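Local atomic coordinates of DNA ligase (Aquifex aeolicus, PDB entry 3QWU), a protein that probably seals nucleic acid strands at the expense of ATP as an adenylating ligase, and binds adenosine and calcium. Residues W76-V81 with L168-K173; F155-M160 with V217-S222. One frame throughout, in Å; residues are numbered along the deposited sequence.

Contact 1 of 2, residues W76-V81 with L168-K173; sequences WVEEKV and LSQEEK. With ADN (adenosine), chain C.
Gln170 lies across the indole of Trp76 with its amide only 15° from the ring plane, joining strand 75-80 to the first turn of helix 170-180 in what is probably the adenylation domain of a covalent nucleotidyltransferase. This strand runs into Lys80-Val81-Asp82, consistent with the KxDG motif of ligases. The touch is a CH-pi contact: CG of Gln170 sits over the five-membered ring, 3.4 Å from Trp76 CD1, the indole offering a broad flat face. With chi1 at -164° the side chain of Gln170 leaves the helix with CG opposite the backbone N, and the bend about CB-CG then swings the amide past the indole toward Glu78. There Gln170 NE2 donates to Glu78 OE2 over 2.9 Å, the two side chains meeting from opposite directions and the carboxylate turned 63° from the amide; the oxygen is met on its anti side, somewhat out of plane. A glutamine suits this place because its other end is an acceptor: OE1 takes a bond of 3.1 Å from Lys173 NZ, which comes from above the carbonyl plane. The same NZ makes a salt bridge, weak as a hydrogen bond, to Glu78 OE2 at 3.2 Å, and also reaches Phe157 O and Asp158. Glu78, extended beyond CG, suits by its two oxygens: OE2 serves the helix, while OE1 pairs with Lys219 and receives a weak bond from the adenine N6. The adenine amine is gripped more firmly by the backbone, with N6 2.8 Å from Glu79 O, while Lys80 NZ donates to the ribose O4'. At the helix start Ser169 is the N-cap of a capping box with Glu172: Glu172 N gives to Ser169 OG, and Ser169 N returns a nearly straight bond of 3.1 Å to Glu172 OE2.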
loop_
_atom_site.group_PDB
_atom_site.type_symbol
_atom_site.label_atom_id
_atom_site.label_comp_id
_atom_site.label_asym_id
_atom_site.label_seq_id
_atom_site.Cartn_x
_atom_site.Cartn_y
_atom_site.Cartn_z
ATOM N N TRP A 76 -28.039 -19.196 4.555
ATOM C CA TRP A 76 -27.637 -19.373 5.928
ATOM C C TRP A 76 -26.502 -18.379 6.287
ATOM O O TRP A 76 -25.585 -18.149 5.502
ATOM C CB TRP A 76 -27.169 -20.819 6.134
ATOM C CG TRP A 76 -28.279 -21.843 6.103
ATOM C CD1 TRP A 76 -28.676 -22.587 5.043
ATOM C CD2 TRP A 76 -29.110 -22.225 7.195
ATOM N NE1 TRP A 76 -29.686 -23.429 5.400
ATOM C CE2 TRP A 76 -29.983 -23.228 6.718
ATOM C CE3 TRP A 76 -29.196 -21.830 8.537
ATOM C CZ2 TRP A 76 -30.935 -23.833 7.524
ATOM C CZ3 TRP A 76 -30.144 -22.450 9.349
ATOM C CH2 TRP A 76 -31.010 -23.427 8.831
ATOM N N VAL A 77 -26.578 -17.841 7.487
ATOM C CA VAL A 77 -25.589 -16.898 7.991
ATOM C C VAL A 77 -24.855 -17.568 9.091
ATOM O O VAL A 77 -25.458 -18.051 10.022
ATOM C CB VAL A 77 -26.271 -15.649 8.444
ATOM C CG1 VAL A 77 -25.306 -14.699 9.115
ATOM C CG2 VAL A 77 -26.916 -14.973 7.194
ATOM N N GLU A 78 -23.552 -17.688 8.919
ATOM C CA GLU A 78 -22.643 -18.330 9.879
ATOM C C GLU A 78 -21.576 -17.344 10.383
ATOM O O GLU A 78 -21.209 -16.447 9.666
ATOM C CB GLU A 78 -21.909 -19.501 9.223
ATOM C CG GLU A 78 -22.808 -20.624 8.929
ATOM C CD GLU A 78 -22.071 -21.840 8.405
ATOM O OE1 GLU A 78 -20.927 -21.726 7.904
ATOM O OE2 GLU A 78 -22.653 -22.921 8.531
ATOM N N GLU A 79 -21.071 -17.547 11.600
ATOM C CA GLU A 79 -20.008 -16.710 12.124
ATOM C C GLU A 79 -18.703 -17.047 11.412
ATOM O O GLU A 79 -18.383 -18.211 11.205
ATOM C CB GLU A 79 -19.794 -16.881 13.626
ATOM C CG GLU A 79 -18.593 -16.003 14.118
ATOM C CD GLU A 79 -18.219 -16.193 15.599
ATOM O OE1 GLU A 79 -18.832 -17.047 16.251
ATOM O OE2 GLU A 79 -17.318 -15.485 16.105
ATOM N N LYS A 80 -17.985 -15.995 11.038
ATOM C CA LYS A 80 -16.671 -16.107 10.493
ATOM C C LYS A 80 -15.672 -15.970 11.678
ATOM O O LYS A 80 -15.578 -14.941 12.374
ATOM C CB LYS A 80 -16.427 -15.039 9.400
ATOM C CG LYS A 80 -15.211 -15.414 8.560
ATOM C CD LYS A 80 -14.728 -14.390 7.568
ATOM C CE LYS A 80 -13.229 -14.749 7.110
ATOM N NZ LYS A 80 -12.276 -15.355 8.226
ATOM N N VAL A 81 -14.990 -17.058 11.965
ATOM C CA VAL A 81 -14.117 -17.125 13.130
ATOM C C VAL A 81 -12.704 -16.816 12.628
ATOM O O VAL A 81 -12.236 -17.347 11.608
ATOM C CB VAL A 81 -14.166 -18.532 13.812
ATOM C CG1 VAL A 81 -13.037 -18.656 14.828
ATOM C CG2 VAL A 81 -15.492 -18.765 14.484
ATOM N N LEU A 168 -20.894 -30.454 1.285
ATOM C CA LEU A 168 -22.139 -31.012 1.742
ATOM C C LEU A 168 -23.103 -29.837 1.997
ATOM O O LEU A 168 -22.693 -28.742 2.323
ATOM C CB LEU A 168 -21.948 -31.895 2.976
ATOM C CG LEU A 168 -21.372 -33.314 2.775
ATOM C CD1 LEU A 168 -20.063 -33.416 1.923
ATOM C CD2 LEU A 168 -21.153 -33.974 4.151
ATOM N N SER A 169 -24.377 -30.062 1.771
ATOM C CA SER A 169 -25.373 -29.052 1.947
ATOM C C SER A 169 -25.427 -28.637 3.422
ATOM O O SER A 169 -24.895 -29.334 4.283
ATOM C CB SER A 169 -26.727 -29.610 1.515
ATOM O OG SER A 169 -26.957 -30.781 2.285
ATOM N N GLN A 170 -26.098 -27.523 3.702
ATOM C CA GLN A 170 -26.302 -27.097 5.061
ATOM C C GLN A 170 -26.982 -28.152 5.921
ATOM O O GLN A 170 -26.530 -28.428 7.021
ATOM C CB GLN A 170 -27.068 -25.765 5.142
ATOM C CG GLN A 170 -26.923 -25.119 6.553
ATOM C CD GLN A 170 -25.595 -24.369 6.744
ATOM O OE1 GLN A 170 -24.888 -24.103 5.791
ATOM N NE2 GLN A 170 -25.313 -23.961 7.967
ATOM N N GLU A 171 -28.082 -28.716 5.411
ATOM C CA GLU A 171 -28.833 -29.785 6.078
ATOM C C GLU A 171 -27.904 -30.946 6.449
ATOM O O GLU A 171 -27.849 -31.390 7.600
ATOM C CB GLU A 171 -29.943 -30.305 5.159
ATOM C CG GLU A 171 -30.507 -31.724 5.536
ATOM C CD GLU A 171 -31.134 -32.467 4.357
ATOM O OE1 GLU A 171 -32.158 -31.971 3.823
ATOM O OE2 GLU A 171 -30.618 -33.555 3.975
ATOM N N GLU A 172 -27.195 -31.459 5.438
ATOM C CA GLU A 172 -26.276 -32.579 5.605
ATOM C C GLU A 172 -25.222 -32.235 6.615
ATOM O O GLU A 172 -24.832 -33.071 7.415
ATOM C CB GLU A 172 -25.512 -32.886 4.326
ATOM C CG GLU A 172 -26.236 -33.717 3.249
ATOM C CD GLU A 172 -25.338 -33.931 1.997
ATOM O OE1 GLU A 172 -24.715 -35.036 1.963
ATOM O OE2 GLU A 172 -25.222 -33.007 1.111
ATOM N N LYS A 173 -24.720 -31.005 6.538
ATOM C CA LYS A 173 -23.675 -30.548 7.450
ATOM C C LYS A 173 -24.252 -30.496 8.866
ATOM O O LYS A 173 -23.704 -31.093 9.769
ATOM C CB LYS A 173 -23.141 -29.185 6.979
ATOM C CG LYS A 173 -22.372 -28.366 7.968
ATOM C CD LYS A 173 -21.584 -27.216 7.283
ATOM C CE LYS A 173 -22.373 -25.854 7.181
ATOM N NZ LYS A 173 -21.865 -24.847 6.113
HETATM O "O5'" ADN C . -11.802 -17.238 3.066
HETATM C "C5'" ADN C . -12.574 -17.155 4.265
HETATM C "C4'" ADN C . -11.854 -17.895 5.386
HETATM O "O4'" ADN C . -12.501 -17.674 6.676
HETATM C "C3'" ADN C . -11.886 -19.399 5.151
HETATM O "O3'" ADN C . -10.797 -19.913 4.388
HETATM C "C2'" ADN C . -11.944 -19.989 6.556
HETATM O "O2'" ADN C . -10.668 -20.451 6.964
HETATM C "C1'" ADN C . -12.410 -18.868 7.481
HETATM N N9 ADN C . -13.728 -19.104 8.092
HETATM C C8 ADN C . -14.025 -18.793 9.375
HETATM N N7 ADN C . -15.306 -19.101 9.693
HETATM C C5 ADN C . -15.843 -19.597 8.548
HETATM C C6 ADN C . -17.177 -20.075 8.172
HETATM N N6 ADN C . -18.142 -20.076 9.135
HETATM N N1 ADN C . -17.364 -20.552 6.903
HETATM C C2 ADN C . -16.356 -20.517 5.984
HETATM N N3 ADN C . -15.105 -20.050 6.261
HETATM C C4 ADN C . -14.808 -19.607 7.503
#

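Contact 2 of 2, residues F155-M160 with V217-S222; sequences FVFDFM and VFKEDS. With ADN (adenosine), chain C.
Lys219 NZ and Asp158 OD2 form a buried salt bridge of 3.1 Å at the margin of the adenine site, the amine standing well above the carboxylate plane. Phe157, next to that aspartate, provides the floor for the base. Its CB lies 3.4 Å from adenosine C6, and CG comes under N1. Beyond it the ring spreads beneath the purine: CD1 approaches C2 at 3.4 Å, CD2 faces C5 and C4, CE1 meets N3, CE2 lies near C4 and C2', and CZ ends 3.8 Å from the ribose C2'. Val217 CG2 packs against the opposite face, 3.6 Å from adenosine N1. The rotation about CA-CB holds CG between the backbone N and carbonyl carbon (chi1 59°), a crowded position that turns the ring face to the base. A flat, apolar side chain suits this surface; an alanine here would probably leave that face of the purine unstacked and the base less held against tilting. Part of its polar recognition comes from Lys219, whose extended chain puts NZ 2.9 Å from adenosine N1 in a hydrogen bond and in a salt bridge with Glu78. Asp158 in turn is held by Tyr54 and Arg227. Phe157 and Asp158 form a classic beta bulge against Cys130, on strand 153-161 at the margin of an antiparallel sheet; facing it, strand 215-220 runs between strands 75-80 and 227-231 of a mixed sheet, where Phe218 packs on helix 63-70.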
loop_
_atom_site.group_PDB
_atom_site.type_symbol
_atom_site.label_atom_id
_atom_site.label_comp_id
_atom_site.label_asym_id
_atom_site.label_seq_id
_atom_site.Cartn_x
_atom_site.Cartn_y
_atom_site.Cartn_z
ATOM N N PHE A 155 -13.436 -25.207 15.183
ATOM C CA PHE A 155 -14.802 -24.981 14.840
ATOM C C PHE A 155 -15.079 -25.384 13.402
ATOM O O PHE A 155 -14.624 -24.708 12.484
ATOM C CB PHE A 155 -15.104 -23.502 15.039
ATOM C CG PHE A 155 -14.930 -23.022 16.483
ATOM C CD1 PHE A 155 -15.920 -23.186 17.407
ATOM C CD2 PHE A 155 -13.774 -22.421 16.892
ATOM C CE1 PHE A 155 -15.752 -22.741 18.771
ATOM C CE2 PHE A 155 -13.625 -21.974 18.233
ATOM C CZ PHE A 155 -14.614 -22.184 19.152
ATOM N N VAL A 156 -15.795 -26.501 13.213
ATOM C CA VAL A 156 -16.238 -26.944 11.909
ATOM C C VAL A 156 -17.218 -25.929 11.253
ATOM O O VAL A 156 -18.113 -25.391 11.915
ATOM C CB VAL A 156 -16.978 -28.344 12.018
ATOM C CG1 VAL A 156 -17.480 -28.811 10.620
ATOM C CG2 VAL A 156 -16.098 -29.389 12.661
ATOM N N PHE A 157 -16.992 -25.633 9.971
ATOM C CA PHE A 157 -17.880 -24.803 9.165
ATOM C C PHE A 157 -18.223 -25.442 7.814
ATOM O O PHE A 157 -19.101 -24.937 7.073
ATOM C CB PHE A 157 -17.264 -23.403 8.946
ATOM C CG PHE A 157 -15.922 -23.404 8.266
ATOM C CD1 PHE A 157 -15.791 -23.697 6.938
ATOM C CD2 PHE A 157 -14.768 -23.122 8.971
ATOM C CE1 PHE A 157 -14.489 -23.711 6.354
ATOM C CE2 PHE A 157 -13.516 -23.156 8.372
ATOM C CZ PHE A 157 -13.384 -23.464 7.083
ATOM N N ASP A 158 -17.534 -26.520 7.437
ATOM C CA ASP A 158 -17.886 -27.194 6.176
ATOM C C ASP A 158 -17.430 -28.669 6.165
ATOM O O ASP A 158 -16.591 -29.086 6.987
ATOM C CB ASP A 158 -17.342 -26.388 4.938
ATOM C CG ASP A 158 -18.346 -25.282 4.418
ATOM O OD1 ASP A 158 -19.575 -25.584 4.291
ATOM O OD2 ASP A 158 -17.900 -24.130 4.119
ATOM N N PHE A 159 -18.037 -29.453 5.280
ATOM C CA PHE A 159 -17.488 -30.744 4.903
ATOM C C PHE A 159 -17.318 -30.762 3.406
ATOM O O PHE A 159 -18.148 -30.246 2.661
ATOM C CB PHE A 159 -18.404 -31.912 5.271
ATOM C CG PHE A 159 -18.606 -32.108 6.746
ATOM C CD1 PHE A 159 -17.689 -32.792 7.488
ATOM C CD2 PHE A 159 -19.754 -31.640 7.374
ATOM C CE1 PHE A 159 -17.896 -32.976 8.831
ATOM C CE2 PHE A 159 -19.960 -31.841 8.748
ATOM C CZ PHE A 159 -19.024 -32.467 9.467
ATOM N N MET A 160 -16.200 -31.316 2.983
ATOM C CA MET A 160 -15.954 -31.611 1.619
ATOM C C MET A 160 -15.855 -33.101 1.580
ATOM O O MET A 160 -16.028 -33.739 2.610
ATOM C CB MET A 160 -14.677 -30.921 1.174
ATOM C CG MET A 160 -14.874 -29.412 1.053
ATOM S SD MET A 160 -13.416 -28.479 0.566
ATOM C CE MET A 160 -13.195 -28.925 -1.176
ATOM N N VAL A 217 -20.108 -15.427 7.323
ATOM C CA VAL A 217 -20.141 -15.990 5.951
ATOM C C VAL A 217 -21.551 -16.323 5.538
ATOM O O VAL A 217 -22.261 -16.972 6.260
ATOM C CB VAL A 217 -19.314 -17.287 5.834
ATOM C CG1 VAL A 217 -19.245 -17.763 4.379
ATOM C CG2 VAL A 217 -17.935 -17.063 6.358
ATOM N N PHE A 218 -21.955 -15.875 4.357
ATOM C CA PHE A 218 -23.283 -16.150 3.842
ATOM C C PHE A 218 -23.203 -17.350 2.895
ATOM O O PHE A 218 -22.292 -17.403 2.080
ATOM C CB PHE A 218 -23.796 -14.932 3.084
ATOM C CG PHE A 218 -23.823 -13.668 3.903
ATOM C CD1 PHE A 218 -24.837 -13.446 4.800
ATOM C CD2 PHE A 218 -22.859 -12.684 3.727
ATOM C CE1 PHE A 218 -24.920 -12.291 5.533
ATOM C CE2 PHE A 218 -22.915 -11.540 4.462
ATOM C CZ PHE A 218 -23.981 -11.341 5.390
ATOM N N LYS A 219 -24.133 -18.304 3.026
ATOM C CA LYS A 219 -24.127 -19.588 2.240
ATOM C C LYS A 219 -25.478 -19.925 1.632
ATOM O O LYS A 219 -26.405 -20.293 2.335
ATOM C CB LYS A 219 -23.667 -20.763 3.090
ATOM C CG LYS A 219 -22.372 -20.445 3.811
ATOM C CD LYS A 219 -21.630 -21.618 4.435
ATOM C CE LYS A 219 -20.326 -21.100 5.126
ATOM N NZ LYS A 219 -19.567 -22.160 5.898
ATOM N N GLU A 220 -25.560 -19.774 0.313
ATOM C CA GLU A 220 -26.793 -19.976 -0.428
ATOM C C GLU A 220 -27.286 -21.396 -0.269
ATOM O O GLU A 220 -26.543 -22.352 -0.390
ATOM C CB GLU A 220 -26.645 -19.621 -1.915
ATOM C CG GLU A 220 -27.998 -19.348 -2.624
ATOM C CD GLU A 220 -27.780 -18.903 -4.061
ATOM O OE1 GLU A 220 -27.526 -19.768 -4.900
ATOM O OE2 GLU A 220 -27.785 -17.695 -4.343
ATOM N N ASP A 221 -28.564 -21.506 0.044
ATOM C CA ASP A 221 -29.176 -22.785 0.360
ATOM C C ASP A 221 -29.597 -23.331 -0.993
ATOM O O ASP A 221 -30.734 -23.254 -1.373
ATOM C CB ASP A 221 -30.364 -22.526 1.282
ATOM C CG ASP A 221 -31.042 -23.807 1.766
ATOM O OD1 ASP A 221 -30.330 -24.786 2.081
ATOM O OD2 ASP A 221 -32.298 -23.792 1.870
ATOM N N SER A 222 -28.649 -23.814 -1.771
ATOM C CA SER A 222 -28.944 -24.154 -3.116
ATOM C C SER A 222 -27.906 -25.059 -3.700
ATOM O O SER A 222 -26.931 -25.337 -3.057
ATOM C CB SER A 222 -28.992 -22.877 -3.927
ATOM O OG SER A 222 -27.686 -22.346 -4.011
HETATM O "O5'" ADN C . -11.802 -17.238 3.066
HETATM C "C5'" ADN C . -12.574 -17.155 4.265
HETATM C "C4'" ADN C . -11.854 -17.895 5.386
HETATM O "O4'" ADN C . -12.501 -17.674 6.676
HETATM C "C3'" ADN C . -11.886 -19.399 5.151
HETATM O "O3'" ADN C . -10.797 -19.913 4.388
HETATM C "C2'" ADN C . -11.944 -19.989 6.556
HETATM O "O2'" ADN C . -10.668 -20.451 6.964
HETATM C "C1'" ADN C . -12.410 -18.868 7.481
HETATM N N9 ADN C . -13.728 -19.104 8.092
HETATM C C8 ADN C . -14.025 -18.793 9.375
HETATM N N7 ADN C . -15.306 -19.101 9.693
HETATM C C5 ADN C . -15.843 -19.597 8.548
HETATM C C6 ADN C . -17.177 -20.075 8.172
HETATM N N6 ADN C . -18.142 -20.076 9.135
HETATM N N1 ADN C . -17.364 -20.552 6.903
HETATM C C2 ADN C . -16.356 -20.517 5.984
HETATM N N3 ADN C . -15.105 -20.050 6.261
HETATM C C4 ADN C . -14.808 -19.607 7.503
#

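Both contacts are buried, their centres about 3 Å apart, and both touch the adenosine; contact 1 alone includes a partly exposed participant, Trp76, near the start of its strand. They share a sheet, since strands 75-80 and 215-220 are neighbours in it, and strand 153-161 and helix 170-180 follow each other in the chain. Contact 1 ties the sheet to a helix through an aromatic face, an amide and a charged pair, whereas contact 2 spans two sheets through one lysine, with the base between. The salt bridge of Glu78 with Lys219 joins them, so that Glu78, Lys219, Asp158 and Lys173 form one closed, alternating ring of acids and lysines beside the adenine.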